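Putative alcohol dehydrogenase (Sinorhizobium meliloti, PDB 4J6F) probably works as an NAD(P)-dependent alcohol dehydrogenase or related oxidoreductase of the medium-chain dehydrogenase/reductase family, to which zinc binding is also tentatively assigned. Local coordinates at residues M34-L39 and G161-M166; N75-V80 and R363-F368; Q110-V115 and I151-H156; V136-Y141 and T187-Y192. All coordinates share one frame; numbering follows the deposited sequence.

Contacts 1 and 3 join strands and loops, contact 4 joins the loop in strand 133-140 to helix 189-201, and contact 2 brings in a helix from near the C-terminal end. Contacts 3 and 4 are the closest pair, their centres about 7 Å apart; their strands 113-121 and 152-153 (contact 3) and 133-140 (contact 4) are neighbours in one mixed sheet, which strand 165-169 of contact 1 also joins. Along the chain the segments of contact 1 alternate with those of contacts 2 and 4, while contact 2 spans both segments of contacts 3 and 4. Early and late parts of the sequence thus meet in what is probably the catalytic domain.

Contact 1 of 4, residues M34-L39 and G161-M166; sequences MTAVLL and GYAEYM
A single antiparallel beta bridge, Ala36 with Ala163, fastens strand 33-39 to the turn that leads into strand 165-169 in what is probably the catalytic domain. Val37 N donates to Tyr162 O at 3.0 Å, Tyr162 being the centre of an inverse gamma turn. One step along, Glu164 N reaches Thr35 O at 3.2 Å. Where backbone pairing stops, a side chain takes over: Thr35 N gives an almost straight bond (173°) to Glu164 OE1 at 3.0 Å, entering from above the carboxylate plane. The extended Glu164 side chain crosses that of Thr35 obliquely, bringing its CG within 3.7 Å of Thr35 O. Selenomethionine Met34 has CG between its backbone N and carbonyl carbon (chi1 57°), and from there the extended chain carries SE to 3.9 Å from Tyr165 CB. SE also meets the edge of the Tyr165 ring, 88° off its normal, in a Met-aromatic contact. Beside it, Ala36 CB and Ala163 CB touch at 3.6 Å. On the strand, Met34 and Ala36 pair with Val54 and Ser51, whereas the backbones of Thr35 and Val37 are engaged by 161-166. The Glu164 carboxylate thus stands in for a backbone carbonyl, prolonging a short bridge by one bond.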
loop_
_atom_site.group_PDB
_atom_site.type_symbol
_atom_site.label_atom_id
_atom_site.label_comp_id
_atom_site.label_asym_id
_atom_site.label_seq_id
_atom_site.Cartn_x
_atom_site.Cartn_y
_atom_site.Cartn_z
HETATM N N MSE A 34 -2.234 40.089 22.975
HETATM C CA MSE A 34 -3.275 39.826 21.980
HETATM C C MSE A 34 -4.298 38.829 22.473
HETATM O O MSE A 34 -4.144 38.197 23.532
HETATM C CB MSE A 34 -2.636 39.293 20.698
HETATM C CG MSE A 34 -1.819 38.035 20.993
HETATM SE SE MSE A 34 -1.325 37.108 19.327
HETATM C CE MSE A 34 -0.236 35.610 20.001
ATOM N N THR A 35 -5.352 38.697 21.675
ATOM C CA THR A 35 -6.406 37.724 21.883
ATOM C C THR A 35 -6.054 36.449 21.124
ATOM O O THR A 35 -5.534 36.508 20.005
ATOM C CB THR A 35 -7.734 38.300 21.369
ATOM O OG1 THR A 35 -8.124 39.385 22.215
ATOM C CG2 THR A 35 -8.820 37.276 21.382
ATOM N N ALA A 36 -6.305 35.299 21.742
ATOM C CA ALA A 36 -6.054 34.008 21.100
ATOM C C ALA A 36 -6.844 32.927 21.787
ATOM O O ALA A 36 -7.145 33.029 22.983
ATOM C CB ALA A 36 -4.573 33.651 21.127
ATOM N N VAL A 37 -7.180 31.890 21.024
ATOM C CA VAL A 37 -7.808 30.710 21.587
ATOM C C VAL A 37 -6.698 29.722 21.885
ATOM O O VAL A 37 -5.965 29.318 20.986
ATOM C CB VAL A 37 -8.866 30.120 20.648
ATOM C CG1 VAL A 37 -9.281 28.735 21.117
ATOM C CG2 VAL A 37 -10.066 31.057 20.560
ATOM N N LEU A 38 -6.576 29.373 23.163
ATOM C CA LEU A 38 -5.506 28.518 23.668
ATOM C C LEU A 38 -5.980 27.098 23.923
ATOM O O LEU A 38 -7.018 26.886 24.569
ATOM C CB LEU A 38 -4.949 29.079 24.981
ATOM C CG LEU A 38 -4.253 30.450 24.996
ATOM C CD1 LEU A 38 -3.823 30.794 26.413
ATOM C CD2 LEU A 38 -3.052 30.468 24.053
ATOM N N LEU A 39 -5.216 26.132 23.413
ATOM C CA LEU A 39 -5.380 24.736 23.783
ATOM C C LEU A 39 -4.504 24.449 25.004
ATOM O O LEU A 39 -3.292 24.632 24.953
ATOM C CB LEU A 39 -4.987 23.839 22.623
ATOM C CG LEU A 39 -4.990 22.340 22.907
ATOM C CD1 LEU A 39 -6.419 21.856 23.057
ATOM C CD2 LEU A 39 -4.290 21.585 21.788
ATOM N N GLY A 161 -2.771 29.911 13.711
ATOM C CA GLY A 161 -3.570 31.090 13.365
ATOM C C GLY A 161 -4.826 31.444 14.156
ATOM O O GLY A 161 -5.522 32.402 13.810
ATOM N N TYR A 162 -5.138 30.707 15.208
ATOM C CA TYR A 162 -6.271 31.092 16.033
ATOM C C TYR A 162 -5.844 32.122 17.065
ATOM O O TYR A 162 -5.975 31.923 18.259
ATOM C CB TYR A 162 -6.879 29.876 16.709
ATOM C CG TYR A 162 -7.476 28.900 15.739
ATOM C CD1 TYR A 162 -8.051 29.335 14.566
ATOM C CD2 TYR A 162 -7.461 27.546 15.994
ATOM C CE1 TYR A 162 -8.592 28.446 13.671
ATOM C CE2 TYR A 162 -7.998 26.652 15.104
ATOM C CZ TYR A 162 -8.563 27.112 13.946
ATOM O OH TYR A 162 -9.110 26.230 13.068
ATOM N N ALA A 163 -5.370 33.246 16.554
ATOM C CA ALA A 163 -4.843 34.365 17.319
ATOM C C ALA A 163 -4.866 35.591 16.400
ATOM O O ALA A 163 -5.157 35.451 15.196
ATOM C CB ALA A 163 -3.428 34.060 17.757
ATOM N N GLU A 164 -4.585 36.781 16.954
ATOM C CA GLU A 164 -4.551 38.028 16.158
ATOM C C GLU A 164 -3.235 38.206 15.386
ATOM O O GLU A 164 -3.204 38.895 14.364
ATOM C CB GLU A 164 -4.812 39.252 17.027
ATOM C CG GLU A 164 -6.208 39.295 17.620
ATOM C CD GLU A 164 -6.429 40.455 18.589
ATOM O OE1 GLU A 164 -5.578 40.712 19.478
ATOM O OE2 GLU A 164 -7.484 41.106 18.465
ATOM N N TYR A 165 -2.164 37.578 15.874
ATOM C CA TYR A 165 -0.843 37.681 15.265
ATOM C C TYR A 165 -0.141 36.339 15.269
ATOM O O TYR A 165 -0.372 35.519 16.147
ATOM C CB TYR A 165 0.009 38.712 16.007
ATOM C CG TYR A 165 -0.571 40.096 15.955
ATOM C CD1 TYR A 165 -0.343 40.920 14.854
ATOM C CD2 TYR A 165 -1.372 40.578 16.990
ATOM C CE1 TYR A 165 -0.891 42.188 14.785
ATOM C CE2 TYR A 165 -1.922 41.850 16.927
ATOM C CZ TYR A 165 -1.676 42.642 15.819
ATOM O OH TYR A 165 -2.205 43.902 15.743
HETATM N N MSE A 166 0.723 36.109 14.290
HETATM C CA MSE A 166 1.436 34.843 14.212
HETATM C C MSE A 166 2.821 35.067 13.689
HETATM O O MSE A 166 3.022 35.836 12.732
HETATM C CB MSE A 166 0.661 33.903 13.294
HETATM C CG MSE A 166 1.182 32.475 13.329
HETATM SE SE MSE A 166 0.309 31.499 11.859
HETATM C CE MSE A 166 1.640 30.064 11.675
#

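Contact 2 of 4, residues N75-V80 and R363-F368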
loop_
_atom_site.group_PDB
_atom_site.type_symbol
_atom_site.label_atom_id
_atom_site.label_comp_id
_atom_site.label_asym_id
_atom_site.label_seq_id
_atom_site.Cartn_x
_atom_site.Cartn_y
_atom_site.Cartn_z
ATOM N N ASN A 75 -9.707 18.876 10.469
ATOM C CA ASN A 75 -9.861 17.761 11.388
ATOM C C ASN A 75 -8.732 17.634 12.423
ATOM O O ASN A 75 -8.963 17.303 13.601
ATOM C CB ASN A 75 -10.022 16.476 10.594
ATOM C CG ASN A 75 -11.420 16.321 10.048
ATOM O OD1 ASN A 75 -12.306 17.108 10.356
ATOM N ND2 ASN A 75 -11.628 15.300 9.246
ATOM N N THR A 76 -7.514 17.923 11.987
ATOM C CA THR A 76 -6.372 17.796 12.861
ATOM C C THR A 76 -6.497 18.694 14.100
ATOM O O THR A 76 -5.990 18.334 15.154
ATOM C CB THR A 76 -5.066 18.026 12.093
ATOM O OG1 THR A 76 -3.973 17.574 12.881
ATOM C CG2 THR A 76 -4.875 19.494 11.740
ATOM N N ASP A 77 -7.195 19.834 13.977
ATOM C CA ASP A 77 -7.547 20.698 15.127
ATOM C C ASP A 77 -8.150 19.878 16.250
ATOM O O ASP A 77 -7.718 19.944 17.407
ATOM C CB ASP A 77 -8.632 21.711 14.741
ATOM C CG ASP A 77 -8.178 22.739 13.711
ATOM O OD1 ASP A 77 -6.996 22.721 13.281
ATOM O OD2 ASP A 77 -9.041 23.572 13.338
ATOM N N VAL A 78 -9.175 19.117 15.867
ATOM C CA VAL A 78 -10.021 18.352 16.759
ATOM C C VAL A 78 -9.243 17.162 17.295
ATOM O O VAL A 78 -9.134 16.981 18.504
ATOM C CB VAL A 78 -11.298 17.878 16.020
ATOM C CG1 VAL A 78 -12.103 16.906 16.860
ATOM C CG2 VAL A 78 -12.170 19.058 15.658
ATOM N N TRP A 79 -8.683 16.364 16.397
ATOM C CA TRP A 79 -7.948 15.179 16.828
ATOM C C TRP A 79 -6.746 15.472 17.716
ATOM O O TRP A 79 -6.497 14.726 18.663
ATOM C CB TRP A 79 -7.571 14.294 15.643
ATOM C CG TRP A 79 -8.775 13.629 15.023
ATOM C CD1 TRP A 79 -9.909 13.149 15.674
ATOM C CD2 TRP A 79 -8.967 13.351 13.644
ATOM N NE1 TRP A 79 -10.789 12.605 14.761
ATOM C CE2 TRP A 79 -10.231 12.711 13.511
ATOM C CE3 TRP A 79 -8.201 13.576 12.505
ATOM C CZ2 TRP A 79 -10.731 12.300 12.276
ATOM C CZ3 TRP A 79 -8.702 13.166 11.266
ATOM C CH2 TRP A 79 -9.954 12.531 11.165
ATOM N N VAL A 80 -6.021 16.555 17.451
ATOM C CA VAL A 80 -4.921 16.925 18.338
ATOM C C VAL A 80 -5.468 17.245 19.730
ATOM O O VAL A 80 -4.914 16.809 20.728
ATOM C CB VAL A 80 -4.086 18.093 17.785
ATOM C CG1 VAL A 80 -3.198 18.700 18.855
ATOM C CG2 VAL A 80 -3.241 17.629 16.614
ATOM N N ARG A 363 -18.640 27.583 19.283
ATOM C CA ARG A 363 -19.728 27.424 18.329
ATOM C C ARG A 363 -19.161 26.955 16.989
ATOM O O ARG A 363 -19.731 26.067 16.346
ATOM C CB ARG A 363 -20.507 28.731 18.175
ATOM C CG ARG A 363 -21.844 28.586 17.463
ATOM C CD ARG A 363 -22.505 29.940 17.222
ATOM N NE ARG A 363 -22.435 30.325 15.812
ATOM C CZ ARG A 363 -21.744 31.359 15.334
ATOM N NH1 ARG A 363 -21.742 31.612 14.025
ATOM N NH2 ARG A 363 -21.056 32.143 16.154
ATOM N N ALA A 364 -18.027 27.540 16.591
ATOM C CA ALA A 364 -17.349 27.177 15.344
ATOM C C ALA A 364 -16.966 25.704 15.287
ATOM O O ALA A 364 -17.213 25.027 14.288
ATOM C CB ALA A 364 -16.116 28.027 15.148
ATOM N N GLN A 365 -16.361 25.196 16.357
ATOM C CA GLN A 365 -15.883 23.825 16.327
ATOM C C GLN A 365 -17.006 22.795 16.505
ATOM O O GLN A 365 -16.889 21.648 16.033
ATOM C CB GLN A 365 -14.768 23.607 17.335
ATOM C CG GLN A 365 -14.041 22.308 17.089
ATOM C CD GLN A 365 -12.597 22.404 17.449
ATOM O OE1 GLN A 365 -12.252 22.439 18.621
ATOM N NE2 GLN A 365 -11.736 22.456 16.440
ATOM N N THR A 366 -18.081 23.207 17.183
ATOM C CA THR A 366 -19.270 22.370 17.297
ATOM C C THR A 366 -19.831 22.185 15.892
ATOM O O THR A 366 -20.039 21.050 15.430
ATOM C CB THR A 366 -20.312 22.959 18.264
ATOM O OG1 THR A 366 -19.686 23.263 19.513
ATOM C CG2 THR A 366 -21.374 21.968 18.555
ATOM N N ASP A 367 -20.020 23.299 15.193
ATOM C CA ASP A 367 -20.454 23.247 13.809
ATOM C C ASP A 367 -19.484 22.468 12.952
ATOM O O ASP A 367 -19.900 21.700 12.090
ATOM C CB ASP A 367 -20.650 24.650 13.271
ATOM C CG ASP A 367 -21.917 25.283 13.786
ATOM O OD1 ASP A 367 -22.565 24.686 14.683
ATOM O OD2 ASP A 367 -22.267 26.377 13.297
ATOM N N PHE A 368 -18.190 22.639 13.204
ATOM C CA PHE A 368 -17.179 21.911 12.445
ATOM C C PHE A 368 -17.313 20.401 12.588
ATOM O O PHE A 368 -17.182 19.673 11.611
ATOM C CB PHE A 368 -15.783 22.316 12.858
ATOM C CG PHE A 368 -14.718 21.601 12.094
ATOM C CD1 PHE A 368 -14.417 21.975 10.793
ATOM C CD2 PHE A 368 -14.033 20.535 12.662
ATOM C CE1 PHE A 368 -13.444 21.313 10.074
ATOM C CE2 PHE A 368 -13.058 19.862 11.951
ATOM C CZ PHE A 368 -12.765 20.254 10.651
#
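Asp77 OD2 is gripped by two hydrogen bonds, one with Tyr162 OH and one from Asn74 N, while the CB of the same residue rests 3.6 Å from Gln365 NE2. This is helix-helix packing: helix 75-82 of the GroES-like region meets the late helix 361-370 with the short segments crossing at -103° and their axes 11.1 Å apart, so that long side chains have to span the distance. Gln365 and Phe368, one turn apart, do so. The side chain of Gln365 slides past that of Val78 in the opposite direction, NE2 coming to 3.5 Å from Val78 CG2; its OE1 makes a weak hydrogen bond with Arg81. In Phe368, CG lies anti to the backbone N (chi1 -179°), which sends the ring straight across to the neighbouring helix. Val78 CG2 meets this ring at its edge, 3.8 Å from CD2. Asn75 crosses the ring at about a right angle, amide and ring planes 75° apart, and its OD1 is hydrogen-bonded by Lys371, whose charge also makes a cation-pi contact with Phe368. Replacing Phe368 by an alanine would probably open a gap between the two helices, beside Val78 and Asn75, and deprive Lys371 of its aromatic partner. At the far end of the ring, Phe368 CZ stands 3.2 Å from Asn75 OD1.

Contact 3 of 4, residues Q110-V115 and I151-H156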
loop_
_atom_site.group_PDB
_atom_site.type_symbol
_atom_site.label_atom_id
_atom_site.label_comp_id
_atom_site.label_asym_id
_atom_site.label_seq_id
_atom_site.Cartn_x
_atom_site.Cartn_y
_atom_site.Cartn_z
ATOM N N GLN A 110 -3.738 26.714 18.075
ATOM C CA GLN A 110 -3.907 25.879 16.879
ATOM C C GLN A 110 -4.233 26.742 15.626
ATOM O O GLN A 110 -4.185 27.984 15.672
ATOM C CB GLN A 110 -4.990 24.815 17.124
ATOM C CG GLN A 110 -4.829 24.040 18.425
ATOM C CD GLN A 110 -5.809 22.899 18.557
ATOM O OE1 GLN A 110 -6.778 22.996 19.309
ATOM N NE2 GLN A 110 -5.570 21.802 17.822
ATOM N N GLY A 111 -4.568 26.088 14.514
ATOM C CA GLY A 111 -4.955 26.795 13.300
ATOM C C GLY A 111 -3.871 26.656 12.264
ATOM O O GLY A 111 -2.743 27.100 12.479
ATOM N N THR A 112 -4.199 25.975 11.174
ATOM C CA THR A 112 -3.254 25.677 10.112
ATOM C C THR A 112 -3.362 26.561 8.885
ATOM O O THR A 112 -2.361 26.958 8.316
ATOM C CB THR A 112 -3.397 24.217 9.659
ATOM O OG1 THR A 112 -4.777 23.907 9.496
ATOM C CG2 THR A 112 -2.836 23.295 10.684
ATOM N N ASP A 113 -4.583 26.859 8.475
ATOM C CA ASP A 113 -4.841 27.586 7.226
ATOM C C ASP A 113 -4.909 29.091 7.401
ATOM O O ASP A 113 -5.961 29.700 7.227
ATOM C CB ASP A 113 -6.123 27.078 6.586
ATOM C CG ASP A 113 -6.064 25.603 6.281
ATOM O OD1 ASP A 113 -4.936 25.075 6.188
ATOM O OD2 ASP A 113 -7.138 24.973 6.147
ATOM N N THR A 114 -3.769 29.686 7.724
ATOM C CA THR A 114 -3.709 31.089 8.113
ATOM C C THR A 114 -3.449 32.018 6.925
ATOM O O THR A 114 -2.554 31.776 6.101
ATOM C CB THR A 114 -2.629 31.295 9.186
ATOM O OG1 THR A 114 -2.841 30.356 10.244
ATOM C CG2 THR A 114 -2.684 32.685 9.758
ATOM N N VAL A 115 -4.246 33.076 6.842
ATOM C CA VAL A 115 -3.963 34.172 5.928
ATOM C C VAL A 115 -3.799 35.445 6.768
ATOM O O VAL A 115 -4.513 35.629 7.760
ATOM C CB VAL A 115 -5.086 34.348 4.872
ATOM C CG1 VAL A 115 -4.848 35.593 4.024
ATOM C CG2 VAL A 115 -5.187 33.126 3.975
ATOM N N ILE A 151 8.340 15.695 9.170
ATOM C CA ILE A 151 7.453 16.845 9.115
ATOM C C ILE A 151 6.755 17.137 10.439
ATOM O O ILE A 151 6.554 16.242 11.267
ATOM C CB ILE A 151 6.359 16.695 8.049
ATOM C CG1 ILE A 151 5.639 15.358 8.218
ATOM C CG2 ILE A 151 6.946 16.868 6.658
ATOM C CD1 ILE A 151 4.381 15.235 7.392
ATOM N N ASP A 152 6.407 18.412 10.610
ATOM C CA ASP A 152 5.576 18.904 11.690
ATOM C C ASP A 152 4.706 19.998 11.057
ATOM O O ASP A 152 4.781 20.218 9.834
ATOM C CB ASP A 152 6.474 19.468 12.785
ATOM C CG ASP A 152 5.821 19.451 14.163
ATOM O OD1 ASP A 152 4.568 19.374 14.253
ATOM O OD2 ASP A 152 6.585 19.535 15.157
ATOM N N TYR A 153 3.873 20.676 11.849
ATOM C CA TYR A 153 3.121 21.827 11.316
ATOM C C TYR A 153 2.795 22.902 12.321
ATOM O O TYR A 153 2.710 22.651 13.522
ATOM C CB TYR A 153 1.835 21.398 10.602
ATOM C CG TYR A 153 0.724 20.892 11.490
ATOM C CD1 TYR A 153 -0.142 21.770 12.134
ATOM C CD2 TYR A 153 0.514 19.524 11.669
ATOM C CE1 TYR A 153 -1.180 21.299 12.945
ATOM C CE2 TYR A 153 -0.515 19.045 12.480
ATOM C CZ TYR A 153 -1.363 19.931 13.111
ATOM O OH TYR A 153 -2.391 19.458 13.893
HETATM N N MSE A 154 2.588 24.103 11.799
HETATM C CA MSE A 154 2.177 25.256 12.596
HETATM C C MSE A 154 0.779 25.048 13.084
HETATM O O MSE A 154 -0.125 24.767 12.305
HETATM C CB MSE A 154 2.284 26.492 11.720
HETATM C CG MSE A 154 3.567 26.309 10.937
HETATM SE SE MSE A 154 4.507 28.004 10.699
HETATM C CE MSE A 154 5.302 27.596 8.949
ATOM N N GLY A 155 0.600 25.207 14.388
ATOM C CA GLY A 155 -0.631 24.844 15.055
ATOM C C GLY A 155 -0.434 23.552 15.842
ATOM O O GLY A 155 -1.276 23.190 16.673
ATOM N N HIS A 156 0.655 22.839 15.571
ATOM C CA HIS A 156 1.042 21.702 16.395
ATOM C C HIS A 156 2.414 21.850 17.054
ATOM O O HIS A 156 2.517 21.860 18.264
ATOM C CB HIS A 156 0.978 20.394 15.610
ATOM C CG HIS A 156 1.393 19.198 16.407
ATOM N ND1 HIS A 156 2.685 18.729 16.422
ATOM C CD2 HIS A 156 0.694 18.394 17.237
ATOM C CE1 HIS A 156 2.764 17.682 17.217
ATOM N NE2 HIS A 156 1.569 17.459 17.724
HETATM O O HOH W 1 -3.448 21.383 15.937
#
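The Tyr153 ring lies between two unlike neighbours. His156 CB sits 3.4 Å above one face, offset toward the rim, and from the other side of the ring plane Thr112 CG2 approaches obliquely, 3.4 Å from CD1. Trp97 packs nearly parallel to the same ring and Phe138 meets it at about 45°. The imidazole of His156 has Asp152 CG in its plane at the edge, and ND1 donates to the syn lone pair of Asp152 OD1 at 2.9 Å. That oxygen takes a second bond from Tyr153 N, at 2.8 Å on its anti side, while Asp152 OD2 is held by Thr103, so the carboxylate is fixed at both oxygens and in turn sets the rotation of the imidazole.

At its hydroxyl end Tyr153 shares a water with the other segment. Gln110 NE2 donates to this water at 2.9 Å, the water donates to Gly155 O at 2.9 Å, and Tyr153 OH lies 3.0 Å from it. Tyr153 OH also bonds Thr76, and Gln110 NE2 bonds Asp77 O, which ties the water site to helix 75-82. The backbones come near at Gln110 and Gly155, whose backbone angles would by themselves jam a CB against the carbonyl O of Met154. The contact lies between helix 75-82, whose Val80 packs on Gln110, Tyr153 and His156, and the mixed sheet, where strand 113-121 lies beside strand 133-140, which also pairs with strand 152-153.

Contact 4 of 4, residues V136-Y141 and T187-Y192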
loop_
_atom_site.group_PDB
_atom_site.type_symbol
_atom_site.label_atom_id
_atom_site.label_comp_id
_atom_site.label_asym_id
_atom_site.label_seq_id
_atom_site.Cartn_x
_atom_site.Cartn_y
_atom_site.Cartn_z
ATOM N N VAL A 136 -0.126 31.487 4.538
ATOM C CA VAL A 136 0.871 30.701 5.259
ATOM C C VAL A 136 0.920 29.251 4.775
ATOM O O VAL A 136 -0.116 28.586 4.678
ATOM C CB VAL A 136 0.555 30.689 6.761
ATOM C CG1 VAL A 136 1.420 29.675 7.493
ATOM C CG2 VAL A 136 0.742 32.073 7.350
ATOM N N ASP A 137 2.119 28.758 4.479
ATOM C CA ASP A 137 2.319 27.323 4.317
ATOM C C ASP A 137 2.542 26.764 5.717
ATOM O O ASP A 137 3.554 27.048 6.348
ATOM C CB ASP A 137 3.525 27.036 3.427
ATOM C CG ASP A 137 3.909 25.561 3.406
ATOM O OD1 ASP A 137 3.243 24.732 4.074
ATOM O OD2 ASP A 137 4.888 25.229 2.712
ATOM N N PHE A 138 1.599 25.973 6.204
ATOM C CA PHE A 138 1.650 25.501 7.585
ATOM C C PHE A 138 2.787 24.497 7.873
ATOM O O PHE A 138 3.052 24.184 9.037
ATOM C CB PHE A 138 0.265 24.965 8.035
ATOM C CG PHE A 138 -0.064 23.571 7.547
ATOM C CD1 PHE A 138 0.053 23.221 6.195
ATOM C CD2 PHE A 138 -0.512 22.602 8.439
ATOM C CE1 PHE A 138 -0.265 21.942 5.753
ATOM C CE2 PHE A 138 -0.835 21.311 8.000
ATOM C CZ PHE A 138 -0.718 20.983 6.652
ATOM N N SER A 139 3.463 24.010 6.827
ATOM C CA SER A 139 4.437 22.915 6.974
ATOM C C SER A 139 5.705 23.300 7.701
ATOM O O SER A 139 6.277 24.352 7.428
ATOM C CB SER A 139 4.843 22.372 5.620
ATOM O OG SER A 139 3.710 22.005 4.874
ATOM N N ILE A 140 6.134 22.452 8.636
ATOM C CA ILE A 140 7.508 22.494 9.146
ATOM C C ILE A 140 8.166 21.256 8.560
ATOM O O ILE A 140 7.817 20.149 8.923
ATOM C CB ILE A 140 7.579 22.455 10.682
ATOM C CG1 ILE A 140 6.696 23.540 11.279
ATOM C CG2 ILE A 140 9.012 22.611 11.161
ATOM C CD1 ILE A 140 6.321 23.266 12.723
ATOM N N TYR A 141 9.088 21.428 7.629
ATOM C CA TYR A 141 9.603 20.272 6.915
ATOM C C TYR A 141 10.652 19.553 7.715
ATOM O O TYR A 141 10.712 18.328 7.687
ATOM C CB TYR A 141 10.157 20.679 5.553
ATOM C CG TYR A 141 9.079 21.159 4.633
ATOM C CD1 TYR A 141 8.316 20.256 3.900
ATOM C CD2 TYR A 141 8.781 22.515 4.529
ATOM C CE1 TYR A 141 7.308 20.695 3.060
ATOM C CE2 TYR A 141 7.772 22.962 3.695
ATOM C CZ TYR A 141 7.043 22.048 2.964
ATOM O OH TYR A 141 6.044 22.489 2.135
ATOM N N THR A 187 -8.990 28.831 2.826
ATOM C CA THR A 187 -9.683 27.561 2.750
ATOM C C THR A 187 -8.738 26.460 2.295
ATOM O O THR A 187 -9.058 25.291 2.417
ATOM C CB THR A 187 -10.920 27.631 1.817
ATOM O OG1 THR A 187 -10.510 27.782 0.451
ATOM C CG2 THR A 187 -11.823 28.790 2.190
ATOM N N PHE A 188 -7.558 26.827 1.800
ATOM C CA PHE A 188 -6.774 25.894 0.980
ATOM C C PHE A 188 -5.712 25.019 1.650
ATOM O O PHE A 188 -5.702 23.805 1.439
ATOM C CB PHE A 188 -6.134 26.622 -0.193
ATOM C CG PHE A 188 -7.114 27.139 -1.205
ATOM C CD1 PHE A 188 -7.791 26.274 -2.044
ATOM C CD2 PHE A 188 -7.314 28.499 -1.358
ATOM C CE1 PHE A 188 -8.666 26.756 -3.003
ATOM C CE2 PHE A 188 -8.188 28.989 -2.315
ATOM C CZ PHE A 188 -8.865 28.117 -3.144
ATOM N N CYS A 189 -4.828 25.573 2.469
ATOM C CA CYS A 189 -3.531 24.936 2.714
ATOM C C CYS A 189 -3.376 23.529 3.338
ATOM O O CYS A 189 -2.695 22.704 2.763
ATOM C CB CYS A 189 -2.675 25.897 3.530
ATOM S SG CYS A 189 -1.078 25.235 4.004
ATOM N N CYS A 190 -4.028 23.215 4.448
ATOM C CA CYS A 190 -3.967 21.866 4.996
ATOM C C CYS A 190 -4.662 20.829 4.127
ATOM O O CYS A 190 -4.025 19.864 3.710
ATOM C CB CYS A 190 -4.515 21.821 6.426
ATOM S SG CYS A 190 -4.444 20.185 7.206
ATOM N N ALA A 191 -5.949 20.999 3.843
ATOM C CA ALA A 191 -6.661 19.957 3.097
ATOM C C ALA A 191 -6.189 19.778 1.646
ATOM O O ALA A 191 -6.135 18.641 1.164
ATOM C CB ALA A 191 -8.163 20.146 3.161
ATOM N N TYR A 192 -5.837 20.875 0.965
ATOM C CA TYR A 192 -5.453 20.792 -0.453
ATOM C C TYR A 192 -4.014 20.308 -0.638
ATOM O O TYR A 192 -3.708 19.610 -1.610
ATOM C CB TYR A 192 -5.746 22.095 -1.222
ATOM C CG TYR A 192 -7.242 22.344 -1.424
ATOM C CD1 TYR A 192 -8.076 22.619 -0.336
ATOM C CD2 TYR A 192 -7.825 22.293 -2.693
ATOM C CE1 TYR A 192 -9.432 22.832 -0.503
ATOM C CE2 TYR A 192 -9.187 22.512 -2.868
ATOM C CZ TYR A 192 -9.984 22.779 -1.767
ATOM O OH TYR A 192 -11.346 22.992 -1.893
#
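Phe138 N points its hydrogen almost straight at Cys189 SG (3.5 Å, 174°), an N-H...S hydrogen bond linking the loop in strand 133-140 of the mixed sheet to the beginning of helix 189-201 in this medium-chain dehydrogenase/reductase fold. The thiol stands anti to its own backbone N (chi1 177°), which extends it from the helix toward the loop. SG also approaches the Phe138 ring obliquely, 4.3 Å from the centroid. The next residue adds a CH-pi contact: Cys190 CB lies over one face of the ring, 4.2 Å from its centre, and Cys190 SG meets the ring obliquely as well. Substituting Phe138 with a serine would probably leave both cysteine side chains without their aromatic partner and open a gap between loop and helix.

Outside this first shell, Asp113 OD1 accepts from Cys190 N and so helps to place the start of the helix, while Leu193 packs on the Phe138 ring. Asp137 shapes the loop itself through an Asx turn. Its OD1 takes both Ser139 N and Ser139 OG, each at 2.9 Å, the hydroxyl on the syn lone pair; OD2 bonds a glycerol, probably from the crystallisation liquor, and on its own syn lone pair receives Tyr141 OH at 3.0 Å.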